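Local structure of triabin (Triatoma pallidipennis, 1AVG) at residues G77-F82 / D95-S100; D4-E9 / L108-I113; E18-G23 / L125-T130; V38-T43 / T51-I56. The protein inhibits thrombin by forming a non-covalent one-to-one complex with it, so inhibiting fibrin formation and platelet aggregation while suppressing its amidolytic activity only minimally. One frame throughout, in Å; residues are numbered along the deposited sequence.

Overall arrangement
From the N terminus, the first residues to find a distant partner are 4-9, which contact 2 fastens to strand 106-115, closing a loop of about a hundred residues. Contact 3 starts at 18-23 and is completed at 125-130, later than contact 2, so the two loops cross. Within both lie two hairpins in series: contact 4 pairs 38-43 with 51-56, and contact 1 then pairs 77-82 with 95-100. The hairpins build the beta sheet locally, whereas contacts 2 and 3 bind the N-terminal region to the last two strands of the sheet. Contact 1 meets contacts 3 and 4 through phenylalanines, and a salt bridge between Arg111 and Glu55 joins contacts 2 and 4.

Contact 1: G77-F82 / D95-S100; sequences GEQYSF and DFTFIS
Tyr80 and Phe96 face each other as an antiparallel hydrogen-bonded pair: Phe96 N reaches Tyr80 O at 2.9 Å, and Tyr80 N returns a longer, straight bond to Phe96 O at 3.3 Å. The next pair, Ser81 with Asp95, is non-hydrogen-bonded, and its backbones come close enough for the two polar side chains to join. Asp95 CB lies 3.5 Å from Gln79 OE1, where the extended glutamine passes obliquely by. With CG turned to the backbone N side (chi1 -57°), the carboxylate is carried toward Ser81, and Asp95 CG is 3.6 Å from Ser81 OG. Asp95 OD1 then accepts a 2.9 Å hydrogen bond from Ser81 OG, which sits well above the carboxylate plane. The last atom, OD2, comes close to another acidic group, Glu93, which may raise the pKa of one of the two acids. A short serine suits this place because its hydroxyl reaches the carboxylate beside it without a longer chain.

On the face of Tyr80 and Phe96 the contact is aromatic. Phe98 directs its edge at the face of Tyr80 in a T-shaped pair, planes 83° apart, while Phe82 CE1 packs 3.8 Å from Phe96 CD2, their rings oblique to one another. Phe42 meets both Phe82 and Phe96, and Phe21 also meets Phe82, so these flat apolar groups pack together in the barrel interior. Beyond Phe98, Ile99 and Ser100 both oppose Leu108 in a classic beta bulge, where the strand turns a corner. A hairpin with polar residues on one face and aromatics on the other is consistent with the closed barrel of the calycin superfamily.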
loop_
_atom_site.group_PDB
_atom_site.type_symbol
_atom_site.label_atom_id
_atom_site.label_comp_id
_atom_site.label_asym_id
_atom_site.label_seq_id
_atom_site.Cartn_x
_atom_site.Cartn_y
_atom_site.Cartn_z
ATOM N N GLY C 77 -9.616 14.505 26.114
ATOM C CA GLY C 77 -9.109 14.936 24.820
ATOM C C GLY C 77 -9.088 13.901 23.706
ATOM O O GLY C 77 -8.147 13.109 23.620
ATOM N N GLU C 78 -10.111 13.924 22.847
ATOM C CA GLU C 78 -10.241 13.007 21.703
ATOM C C GLU C 78 -9.827 11.561 22.006
ATOM O O GLU C 78 -9.198 10.898 21.180
ATOM C CB GLU C 78 -9.457 13.549 20.486
ATOM C CG GLU C 78 -7.938 13.751 20.703
ATOM C CD GLU C 78 -7.185 14.238 19.459
ATOM O OE1 GLU C 78 -7.786 14.926 18.602
ATOM O OE2 GLU C 78 -5.974 13.936 19.351
ATOM N N GLN C 79 -10.241 11.057 23.162
ATOM C CA GLN C 79 -9.877 9.709 23.575
ATOM C C GLN C 79 -11.014 9.048 24.349
ATOM O O GLN C 79 -11.723 9.702 25.117
ATOM C CB GLN C 79 -8.616 9.788 24.441
ATOM C CG GLN C 79 -7.783 8.528 24.516
ATOM C CD GLN C 79 -6.375 8.791 25.043
ATOM O OE1 GLN C 79 -5.435 8.052 24.739
ATOM N NE2 GLN C 79 -6.225 9.842 25.841
ATOM N N TYR C 80 -11.221 7.762 24.088
ATOM C CA TYR C 80 -12.259 6.990 24.759
ATOM C C TYR C 80 -11.560 6.041 25.719
ATOM O O TYR C 80 -10.817 5.162 25.289
ATOM C CB TYR C 80 -13.096 6.225 23.733
ATOM C CG TYR C 80 -13.879 7.140 22.820
ATOM C CD1 TYR C 80 -13.226 8.008 21.945
ATOM C CD2 TYR C 80 -15.269 7.181 22.867
ATOM C CE1 TYR C 80 -13.932 8.897 21.145
ATOM C CE2 TYR C 80 -15.990 8.066 22.070
ATOM C CZ TYR C 80 -15.313 8.923 21.211
ATOM O OH TYR C 80 -16.018 9.810 20.424
ATOM N N SER C 81 -11.739 6.274 27.015
ATOM C CA SER C 81 -11.105 5.460 28.045
ATOM C C SER C 81 -12.053 4.463 28.704
ATOM O O SER C 81 -13.213 4.781 28.965
ATOM C CB SER C 81 -10.499 6.375 29.108
ATOM O OG SER C 81 -9.645 7.339 28.515
ATOM N N PHE C 82 -11.550 3.263 28.983
ATOM C CA PHE C 82 -12.344 2.212 29.613
ATOM C C PHE C 82 -11.579 1.535 30.741
ATOM O O PHE C 82 -10.358 1.368 30.662
ATOM C CB PHE C 82 -12.727 1.139 28.592
ATOM C CG PHE C 82 -13.577 1.644 27.471
ATOM C CD1 PHE C 82 -13.001 2.266 26.370
ATOM C CD2 PHE C 82 -14.961 1.499 27.510
ATOM C CE1 PHE C 82 -13.793 2.741 25.318
ATOM C CE2 PHE C 82 -15.760 1.968 26.467
ATOM C CZ PHE C 82 -15.174 2.592 25.367
ATOM N N ASP C 95 -7.239 2.852 26.735
ATOM C CA ASP C 95 -7.625 4.086 26.060
ATOM C C ASP C 95 -7.523 3.838 24.565
ATOM O O ASP C 95 -6.560 3.214 24.116
ATOM C CB ASP C 95 -6.696 5.233 26.473
ATOM C CG ASP C 95 -6.669 5.451 27.983
ATOM O OD1 ASP C 95 -7.701 5.223 28.639
ATOM O OD2 ASP C 95 -5.615 5.844 28.522
ATOM N N PHE C 96 -8.548 4.237 23.813
ATOM C CA PHE C 96 -8.565 4.060 22.357
ATOM C C PHE C 96 -8.521 5.389 21.604
ATOM O O PHE C 96 -9.340 6.276 21.866
ATOM C CB PHE C 96 -9.844 3.358 21.899
ATOM C CG PHE C 96 -10.058 2.000 22.483
ATOM C CD1 PHE C 96 -8.987 1.178 22.808
ATOM C CD2 PHE C 96 -11.354 1.531 22.685
ATOM C CE1 PHE C 96 -9.205 -0.094 23.326
ATOM C CE2 PHE C 96 -11.585 0.266 23.200
ATOM C CZ PHE C 96 -10.507 -0.552 23.523
ATOM N N THR C 97 -7.570 5.528 20.684
ATOM C CA THR C 97 -7.459 6.722 19.839
ATOM C C THR C 97 -7.728 6.167 18.445
ATOM O O THR C 97 -6.895 5.450 17.884
ATOM C CB THR C 97 -6.043 7.336 19.870
ATOM O OG1 THR C 97 -5.731 7.776 21.195
ATOM C CG2 THR C 97 -5.952 8.519 18.921
ATOM N N PHE C 98 -8.918 6.418 17.921
ATOM C CA PHE C 98 -9.258 5.888 16.616
ATOM C C PHE C 98 -8.592 6.673 15.506
ATOM O O PHE C 98 -8.809 7.873 15.378
ATOM C CB PHE C 98 -10.769 5.850 16.452
ATOM C CG PHE C 98 -11.454 4.947 17.441
ATOM C CD1 PHE C 98 -11.815 5.416 18.703
ATOM C CD2 PHE C 98 -11.698 3.614 17.133
ATOM C CE1 PHE C 98 -12.405 4.570 19.648
ATOM C CE2 PHE C 98 -12.286 2.761 18.069
ATOM C CZ PHE C 98 -12.639 3.243 19.333
ATOM N N ILE C 99 -7.776 5.984 14.712
ATOM C CA ILE C 99 -7.042 6.589 13.594
ATOM C C ILE C 99 -7.852 6.561 12.278
ATOM O O ILE C 99 -8.086 7.598 11.655
ATOM C CB ILE C 99 -5.688 5.840 13.336
ATOM C CG1 ILE C 99 -4.975 5.489 14.651
ATOM C CG2 ILE C 99 -4.780 6.668 12.445
ATOM C CD1 ILE C 99 -4.531 6.665 15.480
ATOM N N SER C 100 -8.289 5.367 11.883
ATOM C CA SER C 100 -9.035 5.152 10.646
ATOM C C SER C 100 -9.944 3.969 10.891
ATOM O O SER C 100 -9.499 2.950 11.405
ATOM C CB SER C 100 -8.061 4.805 9.514
ATOM O OG SER C 100 -8.723 4.371 8.335
#

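Contact 2: D4-E9 / L108-I113; sequences DDCSIE and LVCRSI
A disulfide between Cys6 and Cys110 pins the N-terminal segment, which has no regular structure here, to the outer face of barrel strand 106-115. The Cys6 SG and Cys110 SG atoms are 2.0 Å apart, and the torsion about the S-S bond is -78°, within the usual range near a right angle. The sulfurs are brought together by different first torsions: SG of Cys110 lies anti to its backbone N (chi1 -163°), whereas SG of Cys6 swings to the N side of its own residue (chi1 -54°). The backbone of Arg111 and the small Ser112 border the bridge. Cys6 SG lies 3.4 Å from Arg111 N, Cys6 CB packs 3.5 Å from Ser112 OG, and the aliphatic CG of Glu9 approaches Cys110 SG more loosely at 4.4 Å.

Around the bridge the segment turns back on itself, with Glu9 N hydrogen-bonded to Cys6 O at 3.2 Å. Asp122 OD2 holds both halves of the contact, bonding to Cys6 N and to Ser112 OG, and Glu9 OE2 bonds to the hydroxyl of Tyr124. Arg111, directed to the other face of the strand, pairs with Glu55 instead. Between these two segments the covalent bond, helped by Asp122, takes the place of backbone pairing; such a crosslink suits a secreted protein, which works in an oxidising environment.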
loop_
_atom_site.group_PDB
_atom_site.type_symbol
_atom_site.label_atom_id
_atom_site.label_comp_id
_atom_site.label_asym_id
_atom_site.label_seq_id
_atom_site.Cartn_x
_atom_site.Cartn_y
_atom_site.Cartn_z
ATOM N N ASP C 4 5.847 4.096 19.986
ATOM C CA ASP C 4 4.496 4.546 19.678
ATOM C C ASP C 4 3.926 5.315 20.870
ATOM O O ASP C 4 4.163 4.949 22.024
ATOM C CB ASP C 4 3.613 3.340 19.353
ATOM C CG ASP C 4 4.180 2.476 18.232
ATOM O OD1 ASP C 4 5.178 2.865 17.587
ATOM O OD2 ASP C 4 3.608 1.398 17.985
ATOM N N ASP C 5 3.167 6.371 20.592
ATOM C CA ASP C 5 2.584 7.178 21.656
ATOM C C ASP C 5 1.201 7.674 21.242
ATOM O O ASP C 5 1.066 8.707 20.587
ATOM C CB ASP C 5 3.512 8.356 21.986
ATOM C CG ASP C 5 3.312 8.887 23.397
ATOM O OD1 ASP C 5 3.689 8.187 24.364
ATOM O OD2 ASP C 5 2.791 10.012 23.541
ATOM N N CYS C 6 0.179 6.928 21.646
ATOM C CA CYS C 6 -1.209 7.254 21.337
ATOM C C CYS C 6 -1.582 8.649 21.810
ATOM O O CYS C 6 -2.455 9.296 21.234
ATOM C CB CYS C 6 -2.142 6.234 21.989
ATOM S SG CYS C 6 -1.719 4.524 21.553
ATOM N N SER C 7 -0.909 9.105 22.862
ATOM C CA SER C 7 -1.158 10.422 23.438
ATOM C C SER C 7 -0.940 11.541 22.414
ATOM O O SER C 7 -1.776 12.439 22.273
ATOM C CB SER C 7 -0.243 10.639 24.651
ATOM O OG SER C 7 -0.070 9.441 25.394
ATOM N N ILE C 8 0.175 11.468 21.687
ATOM C CA ILE C 8 0.500 12.483 20.691
ATOM C C ILE C 8 -0.010 12.127 19.297
ATOM O O ILE C 8 0.553 12.557 18.293
ATOM C CB ILE C 8 2.029 12.797 20.652
ATOM C CG1 ILE C 8 2.831 11.582 20.183
ATOM C CG2 ILE C 8 2.518 13.231 22.034
ATOM C CD1 ILE C 8 4.336 11.823 20.151
ATOM N N GLU C 9 -1.066 11.325 19.240
ATOM C CA GLU C 9 -1.657 10.942 17.966
ATOM C C GLU C 9 -2.792 11.909 17.647
ATOM O O GLU C 9 -2.986 12.908 18.340
ATOM C CB GLU C 9 -2.183 9.502 18.015
ATOM C CG GLU C 9 -1.236 8.459 17.424
ATOM C CD GLU C 9 -1.088 8.570 15.909
ATOM O OE1 GLU C 9 -1.997 9.119 15.246
ATOM O OE2 GLU C 9 -0.059 8.098 15.376
ATOM N N LEU C 108 -8.174 0.836 12.411
ATOM C CA LEU C 108 -6.814 0.991 12.907
ATOM C C LEU C 108 -7.013 1.845 14.157
ATOM O O LEU C 108 -7.741 2.836 14.112
ATOM C CB LEU C 108 -5.962 1.715 11.862
ATOM C CG LEU C 108 -4.426 1.681 11.919
ATOM C CD1 LEU C 108 -3.875 3.090 12.037
ATOM C CD2 LEU C 108 -3.903 0.790 13.043
ATOM N N VAL C 109 -6.395 1.462 15.269
ATOM C CA VAL C 109 -6.573 2.167 16.541
ATOM C C VAL C 109 -5.291 2.160 17.382
ATOM O O VAL C 109 -4.539 1.191 17.366
ATOM C CB VAL C 109 -7.723 1.469 17.376
ATOM C CG1 VAL C 109 -7.812 2.032 18.773
ATOM C CG2 VAL C 109 -9.067 1.621 16.684
ATOM N N CYS C 110 -5.012 3.257 18.076
ATOM C CA CYS C 110 -3.839 3.295 18.940
ATOM C C CYS C 110 -4.387 3.029 20.333
ATOM O O CYS C 110 -5.301 3.718 20.776
ATOM C CB CYS C 110 -3.151 4.652 18.886
ATOM S SG CYS C 110 -1.452 4.622 19.541
ATOM N N ARG C 111 -3.874 1.993 20.988
ATOM C CA ARG C 111 -4.328 1.599 22.312
ATOM C C ARG C 111 -3.279 1.717 23.405
ATOM O O ARG C 111 -2.116 1.350 23.219
ATOM C CB ARG C 111 -4.828 0.167 22.236
ATOM C CG ARG C 111 -5.235 -0.492 23.540
ATOM C CD ARG C 111 -6.273 -1.546 23.191
ATOM N NE ARG C 111 -6.129 -2.861 23.818
ATOM C CZ ARG C 111 -4.994 -3.534 23.957
ATOM N NH1 ARG C 111 -3.838 -3.025 23.551
ATOM N NH2 ARG C 111 -5.042 -4.798 24.348
ATOM N N SER C 112 -3.692 2.273 24.533
ATOM C CA SER C 112 -2.818 2.405 25.681
ATOM C C SER C 112 -3.423 1.553 26.773
ATOM O O SER C 112 -4.566 1.785 27.179
ATOM C CB SER C 112 -2.746 3.852 26.148
ATOM O OG SER C 112 -2.138 4.651 25.160
ATOM N N ILE C 113 -2.715 0.500 27.160
ATOM C CA ILE C 113 -3.204 -0.362 28.223
ATOM C C ILE C 113 -2.342 -0.011 29.415
ATOM O O ILE C 113 -1.128 0.204 29.284
ATOM C CB ILE C 113 -3.077 -1.900 27.924
ATOM C CG1 ILE C 113 -2.784 -2.173 26.450
ATOM C CG2 ILE C 113 -4.373 -2.611 28.282
ATOM C CD1 ILE C 113 -1.310 -2.273 26.110
#

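Contact 3: E18-G23 / L125-T130; sequences EEFFNG and LVFERT. Unlike the reference sequence in segment 125-130: Phe127 (reference Leu).
Arg129 grips the backbone of the N-terminal segment end-on: NH1 and NH2 each donate a hydrogen bond to the single acceptor Asn22 O, both at 2.9 Å. The oxygen lies in the guanidinium plane between the two nitrogens, so both hydrogen bonds are bent (147° and 145°). Beside this polar grip, Phe20 sends its edge into the face of Phe127, with the planes at 89° and Phe20 CZ 4.4 Å from Phe127 CG.

The arginine chain bends at chi2 and chi3 to bring its end back to Asn22, and its NE and NH1 are held further by the carbonyls of Tyr103 and Thr24. Gly23 passes the guanidinium with a positive phi, a conformation that glycine takes easily.

Trp25 completes the cluster, stacking on Phe20 and taking Arg129 in a cation-pi contact. A Gly-X-Trp sequence at the start of the first strand, its tryptophan packed against an arginine just beyond the last, is a hallmark of the lipocalins and the wider calycin superfamily. Here it joins the short helix 17-20 to strands 24-28 and 122-128, where the two ends of the sheet come together.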
loop_
_atom_site.group_PDB
_atom_site.type_symbol
_atom_site.label_atom_id
_atom_site.label_comp_id
_atom_site.label_asym_id
_atom_site.label_seq_id
_atom_site.Cartn_x
_atom_site.Cartn_y
_atom_site.Cartn_z
ATOM N N GLU C 18 -21.058 5.206 18.318
ATOM C CA GLU C 18 -22.066 4.159 18.406
ATOM C C GLU C 18 -22.116 3.189 17.229
ATOM O O GLU C 18 -22.779 2.156 17.308
ATOM C CB GLU C 18 -23.447 4.737 18.709
ATOM C CG GLU C 18 -24.333 3.778 19.524
ATOM C CD GLU C 18 -23.643 3.226 20.783
ATOM O OE1 GLU C 18 -22.955 3.992 21.497
ATOM O OE2 GLU C 18 -23.794 2.014 21.058
ATOM N N GLU C 19 -21.458 3.527 16.126
ATOM C CA GLU C 19 -21.426 2.616 14.987
ATOM C C GLU C 19 -20.321 1.619 15.295
ATOM O O GLU C 19 -20.350 0.474 14.844
ATOM C CB GLU C 19 -21.128 3.351 13.678
ATOM C CG GLU C 19 -22.354 3.946 12.995
ATOM C CD GLU C 19 -22.068 4.406 11.570
ATOM O OE1 GLU C 19 -21.380 5.435 11.394
ATOM O OE2 GLU C 19 -22.536 3.738 10.625
ATOM N N PHE C 20 -19.342 2.070 16.074
ATOM C CA PHE C 20 -18.252 1.203 16.452
ATOM C C PHE C 20 -18.613 0.354 17.656
ATOM O O PHE C 20 -18.471 -0.863 17.612
ATOM C CB PHE C 20 -16.982 1.984 16.762
ATOM C CG PHE C 20 -15.835 1.097 17.146
ATOM C CD1 PHE C 20 -15.714 0.614 18.451
ATOM C CD2 PHE C 20 -14.924 0.672 16.188
ATOM C CE1 PHE C 20 -14.711 -0.282 18.790
ATOM C CE2 PHE C 20 -13.913 -0.226 16.521
ATOM C CZ PHE C 20 -13.811 -0.703 17.827
ATOM N N PHE C 21 -18.994 0.997 18.755
ATOM C CA PHE C 21 -19.356 0.265 19.963
ATOM C C PHE C 21 -20.721 -0.376 19.825
ATOM O O PHE C 21 -21.694 -0.003 20.486
ATOM C CB PHE C 21 -19.274 1.152 21.198
ATOM C CG PHE C 21 -17.896 1.623 21.482
ATOM C CD1 PHE C 21 -16.921 0.726 21.902
ATOM C CD2 PHE C 21 -17.549 2.952 21.286
ATOM C CE1 PHE C 21 -15.614 1.149 22.121
ATOM C CE2 PHE C 21 -16.246 3.385 21.502
ATOM C CZ PHE C 21 -15.275 2.484 21.919
ATOM N N ASN C 22 -20.753 -1.375 18.958
ATOM C CA ASN C 22 -21.945 -2.132 18.657
ATOM C C ASN C 22 -21.445 -3.364 17.928
ATOM O O ASN C 22 -20.634 -3.257 17.012
ATOM C CB ASN C 22 -22.863 -1.314 17.745
ATOM C CG ASN C 22 -24.098 -2.081 17.314
ATOM O OD1 ASN C 22 -24.704 -2.810 18.106
ATOM N ND2 ASN C 22 -24.484 -1.914 16.053
ATOM N N GLY C 23 -21.856 -4.537 18.390
ATOM C CA GLY C 23 -21.434 -5.766 17.740
ATOM C C GLY C 23 -20.169 -6.418 18.269
ATOM O O GLY C 23 -19.783 -6.239 19.428
ATOM N N LEU C 125 -3.171 -1.100 16.781
ATOM C CA LEU C 125 -3.865 -2.359 16.542
ATOM C C LEU C 125 -4.926 -2.233 15.458
ATOM O O LEU C 125 -5.380 -1.130 15.151
ATOM C CB LEU C 125 -4.532 -2.824 17.840
ATOM C CG LEU C 125 -3.694 -2.870 19.119
ATOM C CD1 LEU C 125 -4.624 -3.045 20.312
ATOM C CD2 LEU C 125 -2.679 -3.989 19.053
ATOM N N VAL C 126 -5.329 -3.371 14.897
ATOM C CA VAL C 126 -6.340 -3.417 13.854
ATOM C C VAL C 126 -7.501 -4.323 14.265
ATOM O O VAL C 126 -7.329 -5.538 14.391
ATOM C CB VAL C 126 -5.748 -3.932 12.525
ATOM C CG1 VAL C 126 -6.861 -4.221 11.524
ATOM C CG2 VAL C 126 -4.788 -2.917 11.956
ATOM N N PHE C 127 -8.673 -3.728 14.482
ATOM C CA PHE C 127 -9.865 -4.476 14.871
ATOM C C PHE C 127 -10.576 -4.928 13.605
ATOM O O PHE C 127 -10.893 -4.116 12.740
ATOM C CB PHE C 127 -10.822 -3.600 15.691
ATOM C CG PHE C 127 -10.275 -3.150 17.031
ATOM C CD1 PHE C 127 -9.397 -2.073 17.119
ATOM C CD2 PHE C 127 -10.699 -3.758 18.214
ATOM C CE1 PHE C 127 -8.959 -1.607 18.365
ATOM C CE2 PHE C 127 -10.264 -3.295 19.463
ATOM C CZ PHE C 127 -9.399 -2.222 19.534
ATOM N N GLU C 128 -10.820 -6.222 13.489
ATOM C CA GLU C 128 -11.501 -6.763 12.325
ATOM C C GLU C 128 -12.965 -7.016 12.612
ATOM O O GLU C 128 -13.328 -7.391 13.721
ATOM C CB GLU C 128 -10.850 -8.068 11.898
ATOM C CG GLU C 128 -9.502 -7.869 11.286
ATOM C CD GLU C 128 -8.927 -9.149 10.762
ATOM O OE1 GLU C 128 -9.514 -9.730 9.819
ATOM O OE2 GLU C 128 -7.885 -9.576 11.300
ATOM N N ARG C 129 -13.809 -6.796 11.617
ATOM C CA ARG C 129 -15.230 -7.026 11.781
ATOM C C ARG C 129 -15.523 -8.473 11.394
ATOM O O ARG C 129 -16.489 -9.066 11.866
ATOM C CB ARG C 129 -16.016 -6.046 10.910
ATOM C CG ARG C 129 -17.418 -5.738 11.396
ATOM C CD ARG C 129 -17.419 -5.310 12.848
ATOM N NE ARG C 129 -18.200 -4.097 13.090
ATOM C CZ ARG C 129 -18.853 -3.830 14.221
ATOM N NH1 ARG C 129 -18.840 -4.688 15.232
ATOM N NH2 ARG C 129 -19.477 -2.672 14.364
ATOM N N THR C 130 -14.656 -9.048 10.564
ATOM C CA THR C 130 -14.806 -10.431 10.110
ATOM C C THR C 130 -13.829 -11.380 10.819
ATOM O O THR C 130 -12.637 -11.077 10.955
ATOM C CB THR C 130 -14.661 -10.518 8.552
ATOM O OG1 THR C 130 -15.908 -10.933 7.977
ATOM C CG2 THR C 130 -13.542 -11.482 8.121
#

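Contact 4: V38-T43 / T51-I56; sequences VCQKFT and TQIVEI
Val38, Gln40 and Phe42 pair with Glu55, Ile53 and Thr51 through six backbone hydrogen bonds, the shortest 2.7 Å from Phe42 N to Thr51 O, and the strand axes are 4.7 Å apart with directions at 153°. The side chains of these pairs share one face. There the Phe42 ring crosses the flank of Ile53, Phe42 CE1 lying 3.6 Å from Ile53 CG1; the CG1 branch is turned to the backbone N side (chi1 -52°), which presents it to the ring. A branched isoleucine packs well beside the ring.

The other face carries Cys39, Lys41, Gln52 and Val54. Cys39 SG packs 4.4 Å from Gln52 CB and is bonded to Cys142, while Val54 touches helix 138-141, so this outer face receives the C terminus.

Farther along the inner face, the extended Glu55 passes obliquely beside Gln40, and its OE2 is met by Arg111 and, in a hydrogen bond, by His29 NE2. These partners should favour the ionised carboxylate and probably compensate for burying its charge in the barrel interior.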
loop_
_atom_site.group_PDB
_atom_site.type_symbol
_atom_site.label_atom_id
_atom_site.label_comp_id
_atom_site.label_asym_id
_atom_site.label_seq_id
_atom_site.Cartn_x
_atom_site.Cartn_y
_atom_site.Cartn_z
ATOM N N VAL C 38 -9.261 -14.015 24.673
ATOM C CA VAL C 38 -9.887 -13.344 25.811
ATOM C C VAL C 38 -11.065 -12.475 25.316
ATOM O O VAL C 38 -10.919 -11.727 24.356
ATOM C CB VAL C 38 -8.813 -12.495 26.547
ATOM C CG1 VAL C 38 -9.231 -11.054 26.681
ATOM C CG2 VAL C 38 -8.513 -13.084 27.904
ATOM N N CYS C 39 -12.247 -12.628 25.902
ATOM C CA CYS C 39 -13.390 -11.821 25.479
ATOM C C CYS C 39 -13.615 -10.647 26.418
ATOM O O CYS C 39 -13.722 -10.819 27.635
ATOM C CB CYS C 39 -14.678 -12.642 25.402
ATOM S SG CYS C 39 -16.141 -11.616 25.016
ATOM N N GLN C 40 -13.703 -9.455 25.840
ATOM C CA GLN C 40 -13.915 -8.230 26.599
ATOM C C GLN C 40 -15.249 -7.644 26.186
ATOM O O GLN C 40 -15.500 -7.462 24.996
ATOM C CB GLN C 40 -12.804 -7.225 26.294
ATOM C CG GLN C 40 -11.417 -7.719 26.653
ATOM C CD GLN C 40 -10.320 -7.058 25.845
ATOM O OE1 GLN C 40 -9.215 -7.586 25.741
ATOM N NE2 GLN C 40 -10.610 -5.898 25.276
ATOM N N LYS C 41 -16.113 -7.377 27.155
ATOM C CA LYS C 41 -17.410 -6.793 26.869
ATOM C C LYS C 41 -17.361 -5.330 27.243
ATOM O O LYS C 41 -17.042 -4.978 28.374
ATOM C CB LYS C 41 -18.503 -7.536 27.626
ATOM C CG LYS C 41 -18.674 -8.941 27.084
ATOM C CD LYS C 41 -19.373 -9.895 28.035
ATOM C CE LYS C 41 -19.426 -11.279 27.402
ATOM N NZ LYS C 41 -20.047 -12.320 28.257
ATOM N N PHE C 42 -17.567 -4.479 26.246
ATOM C CA PHE C 42 -17.535 -3.038 26.432
ATOM C C PHE C 42 -18.928 -2.437 26.517
ATOM O O PHE C 42 -19.864 -2.876 25.842
ATOM C CB PHE C 42 -16.760 -2.356 25.291
ATOM C CG PHE C 42 -15.271 -2.504 25.388
ATOM C CD1 PHE C 42 -14.659 -3.739 25.189
ATOM C CD2 PHE C 42 -14.476 -1.414 25.689
ATOM C CE1 PHE C 42 -13.274 -3.882 25.293
ATOM C CE2 PHE C 42 -13.091 -1.546 25.795
ATOM C CZ PHE C 42 -12.489 -2.787 25.597
ATOM N N THR C 43 -19.051 -1.431 27.367
ATOM C CA THR C 43 -20.295 -0.723 27.542
ATOM C C THR C 43 -19.967 0.773 27.571
ATOM O O THR C 43 -19.189 1.254 28.411
ATOM C CB THR C 43 -21.068 -1.233 28.798
ATOM O OG1 THR C 43 -22.030 -0.262 29.227
ATOM C CG2 THR C 43 -20.121 -1.567 29.929
ATOM N N THR C 51 -20.421 -4.033 23.185
ATOM C CA THR C 51 -19.523 -4.503 22.138
ATOM C C THR C 51 -18.617 -5.594 22.669
ATOM O O THR C 51 -18.074 -5.475 23.765
ATOM C CB THR C 51 -18.636 -3.373 21.645
ATOM O OG1 THR C 51 -19.407 -2.169 21.571
ATOM C CG2 THR C 51 -18.082 -3.703 20.270
ATOM N N GLN C 52 -18.453 -6.657 21.895
ATOM C CA GLN C 52 -17.593 -7.754 22.306
ATOM C C GLN C 52 -16.318 -7.717 21.481
ATOM O O GLN C 52 -16.361 -7.846 20.254
ATOM C CB GLN C 52 -18.288 -9.096 22.103
ATOM C CG GLN C 52 -19.660 -9.196 22.734
ATOM C CD GLN C 52 -20.335 -10.510 22.414
ATOM O OE1 GLN C 52 -20.365 -10.946 21.261
ATOM N NE2 GLN C 52 -20.869 -11.158 23.437
ATOM N N ILE C 53 -15.198 -7.462 22.144
ATOM C CA ILE C 53 -13.910 -7.426 21.476
ATOM C C ILE C 53 -13.251 -8.741 21.864
ATOM O O ILE C 53 -13.095 -9.033 23.047
ATOM C CB ILE C 53 -13.012 -6.271 21.981
ATOM C CG1 ILE C 53 -13.749 -4.922 21.928
ATOM C CG2 ILE C 53 -11.722 -6.224 21.174
ATOM C CD1 ILE C 53 -13.618 -4.157 20.637
ATOM N N VAL C 54 -12.970 -9.579 20.879
ATOM C CA VAL C 54 -12.314 -10.847 21.131
ATOM C C VAL C 54 -10.855 -10.602 20.768
ATOM O O VAL C 54 -10.544 -10.374 19.604
ATOM C CB VAL C 54 -12.912 -11.967 20.258
ATOM C CG1 VAL C 54 -12.123 -13.244 20.413
ATOM C CG2 VAL C 54 -14.355 -12.209 20.647
ATOM N N GLU C 55 -9.985 -10.567 21.773
ATOM C CA GLU C 55 -8.563 -10.327 21.556
ATOM C C GLU C 55 -7.777 -11.629 21.564
ATOM O O GLU C 55 -7.926 -12.440 22.471
ATOM C CB GLU C 55 -8.021 -9.370 22.615
ATOM C CG GLU C 55 -6.578 -8.959 22.379
ATOM C CD GLU C 55 -6.198 -7.695 23.114
ATOM O OE1 GLU C 55 -7.093 -7.010 23.641
ATOM O OE2 GLU C 55 -4.996 -7.374 23.165
ATOM N N ILE C 56 -6.896 -11.797 20.584
ATOM C CA ILE C 56 -6.100 -13.014 20.445
ATOM C C ILE C 56 -4.602 -12.738 20.374
ATOM O O ILE C 56 -4.176 -11.739 19.784
ATOM C CB ILE C 56 -6.480 -13.737 19.147
ATOM C CG1 ILE C 56 -7.991 -13.945 19.081
ATOM C CG2 ILE C 56 -5.774 -15.065 19.062
ATOM C CD1 ILE C 56 -8.585 -13.707 17.707
#